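Deoxyhypusine hydroxylase (Homo sapiens, PDB 4D50) catalyses the hydroxylation of deoxyhypusine on the translation factor eIF5A, the second step in forming hypusine, using two iron ions. Local coordinates at residues Q229-L234 against E249-I254. Numbering follows the deposited sequence.
Sequences QLAAAL and EALGAI
L251 reaches across to CB of L230 and to the backbone of A231, one methyl to each. CD2 rests on CB of L230 at 3.8 Å, while CD1 lies 3.8 Å from CA of A231, closer to the main chain than to the A231 methyl. The same CD1 also meets CD2 of L234 at 3.9 Å, so L251 touches successive turns of helix 227-235. L230 answers in the other direction: its CD1 touches both A250 and I254, 3.9 Å from A250 CB and as close to I254 CD1. No hydrogen bond crosses; the contact is wholly apolar and almost entirely buried. Here two HEAT-like repeats of the PBS type meet: segment 229-234 lies in the fourth and segment 249-254 in the fifth, with segment axes 9.8 Å apart and running roughly antiparallel at 143°. Replacing L251 by an alanine would probably open a gap beside L230 and A231 and cost CD2 of L234 its partner across the contact. In L234, CG stands anti to the backbone N (chi1 176°), and the turn about chi2 (61°) then brings CD2 to L251. Further out, C259 of helix 257-265 touches both L251 and I254, and R244, which directly precedes the iron ligands H245 and E246 in the sequence, donates a hydrogen bond through NH2 to the carbonyl oxygen of L234.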
loop_
_atom_site.group_PDB
_atom_site.type_symbol
_atom_site.label_atom_id
_atom_site.label_comp_id
_atom_site.label_asym_id
_atom_site.label_seq_id
_atom_site.Cartn_x
_atom_site.Cartn_y
_atom_site.Cartn_z
ATOM N N GLN A 229 -10.210 -0.456 -17.009
ATOM C CA GLN A 229 -9.164 -1.426 -16.814
ATOM C C GLN A 229 -9.081 -1.896 -15.388
ATOM O O GLN A 229 -8.821 -3.070 -15.152
ATOM C CB GLN A 229 -7.857 -0.841 -17.340
ATOM C CG GLN A 229 -7.847 -0.848 -18.891
ATOM C CD GLN A 229 -7.426 -2.208 -19.421
ATOM O OE1 GLN A 229 -6.371 -2.727 -19.051
ATOM N NE2 GLN A 229 -8.244 -2.785 -20.296
ATOM N N LEU A 230 -9.294 -1.000 -14.434
ATOM C CA LEU A 230 -9.316 -1.388 -12.991
ATOM C C LEU A 230 -10.460 -2.313 -12.669
ATOM O O LEU A 230 -10.276 -3.345 -12.014
ATOM C CB LEU A 230 -9.439 -0.182 -12.130
ATOM C CG LEU A 230 -8.158 0.703 -12.000
ATOM C CD1 LEU A 230 -8.504 2.025 -11.342
ATOM C CD2 LEU A 230 -7.086 -0.006 -11.225
ATOM N N ALA A 231 -11.600 -1.997 -13.234
ATOM C CA ALA A 231 -12.794 -2.885 -13.095
ATOM C C ALA A 231 -12.643 -4.241 -13.783
ATOM O O ALA A 231 -13.008 -5.291 -13.222
ATOM C CB ALA A 231 -14.019 -2.196 -13.568
ATOM N N ALA A 232 -12.056 -4.257 -14.971
ATOM C CA ALA A 232 -11.719 -5.532 -15.681
ATOM C C ALA A 232 -10.745 -6.396 -14.894
ATOM O O ALA A 232 -10.846 -7.592 -14.861
ATOM C CB ALA A 232 -11.126 -5.227 -17.012
ATOM N N ALA A 233 -9.693 -5.794 -14.352
ATOM C CA ALA A 233 -8.743 -6.549 -13.486
ATOM C C ALA A 233 -9.492 -7.146 -12.280
ATOM O O ALA A 233 -9.241 -8.259 -11.898
ATOM C CB ALA A 233 -7.543 -5.696 -13.066
ATOM N N LEU A 234 -10.260 -6.318 -11.586
ATOM C CA LEU A 234 -11.105 -6.756 -10.437
ATOM C C LEU A 234 -11.971 -7.958 -10.840
ATOM O O LEU A 234 -12.029 -8.951 -10.105
ATOM C CB LEU A 234 -11.896 -5.593 -9.838
ATOM C CG LEU A 234 -12.856 -6.034 -8.707
ATOM C CD1 LEU A 234 -12.207 -6.689 -7.487
ATOM C CD2 LEU A 234 -13.626 -4.851 -8.253
ATOM N N GLU A 249 -9.571 -1.340 -4.190
ATOM C CA GLU A 249 -9.265 -0.147 -3.418
ATOM C C GLU A 249 -9.188 1.067 -4.301
ATOM O O GLU A 249 -9.693 2.109 -3.914
ATOM C CB GLU A 249 -7.937 -0.279 -2.668
ATOM C CG GLU A 249 -7.992 -0.965 -1.330
ATOM C CD GLU A 249 -6.995 -0.379 -0.292
ATOM O OE1 GLU A 249 -6.367 0.704 -0.432
ATOM O OE2 GLU A 249 -6.847 -1.040 0.723
ATOM N N ALA A 250 -8.510 0.954 -5.465
ATOM C CA ALA A 250 -8.432 2.079 -6.412
ATOM C C ALA A 250 -9.795 2.564 -6.888
ATOM O O ALA A 250 -10.095 3.768 -6.913
ATOM C CB ALA A 250 -7.518 1.712 -7.574
ATOM N N LEU A 251 -10.644 1.609 -7.177
ATOM C CA LEU A 251 -12.027 1.880 -7.590
ATOM C C LEU A 251 -12.761 2.598 -6.442
ATOM O O LEU A 251 -13.548 3.553 -6.701
ATOM C CB LEU A 251 -12.774 0.590 -7.983
ATOM C CG LEU A 251 -12.289 0.052 -9.329
ATOM C CD1 LEU A 251 -12.786 -1.352 -9.647
ATOM C CD2 LEU A 251 -12.638 1.022 -10.428
ATOM N N GLY A 252 -12.536 2.116 -5.233
ATOM C CA GLY A 252 -12.993 2.771 -4.010
ATOM C C GLY A 252 -12.586 4.213 -3.832
ATOM O O GLY A 252 -13.424 5.078 -3.468
ATOM N N ALA A 253 -11.310 4.519 -4.089
ATOM C CA ALA A 253 -10.840 5.855 -4.019
ATOM C C ALA A 253 -11.487 6.763 -5.067
ATOM O O ALA A 253 -11.793 7.903 -4.738
ATOM C CB ALA A 253 -9.366 5.833 -4.223
ATOM N N ILE A 254 -11.666 6.264 -6.294
ATOM C CA ILE A 254 -12.191 7.077 -7.393
ATOM C C ILE A 254 -13.648 7.337 -7.076
ATOM O O ILE A 254 -14.101 8.461 -7.142
ATOM C CB ILE A 254 -11.934 6.407 -8.746
ATOM C CG1 ILE A 254 -10.413 6.326 -8.952
ATOM C CG2 ILE A 254 -12.585 7.149 -9.913
ATOM C CD1 ILE A 254 -9.946 5.361 -10.016
#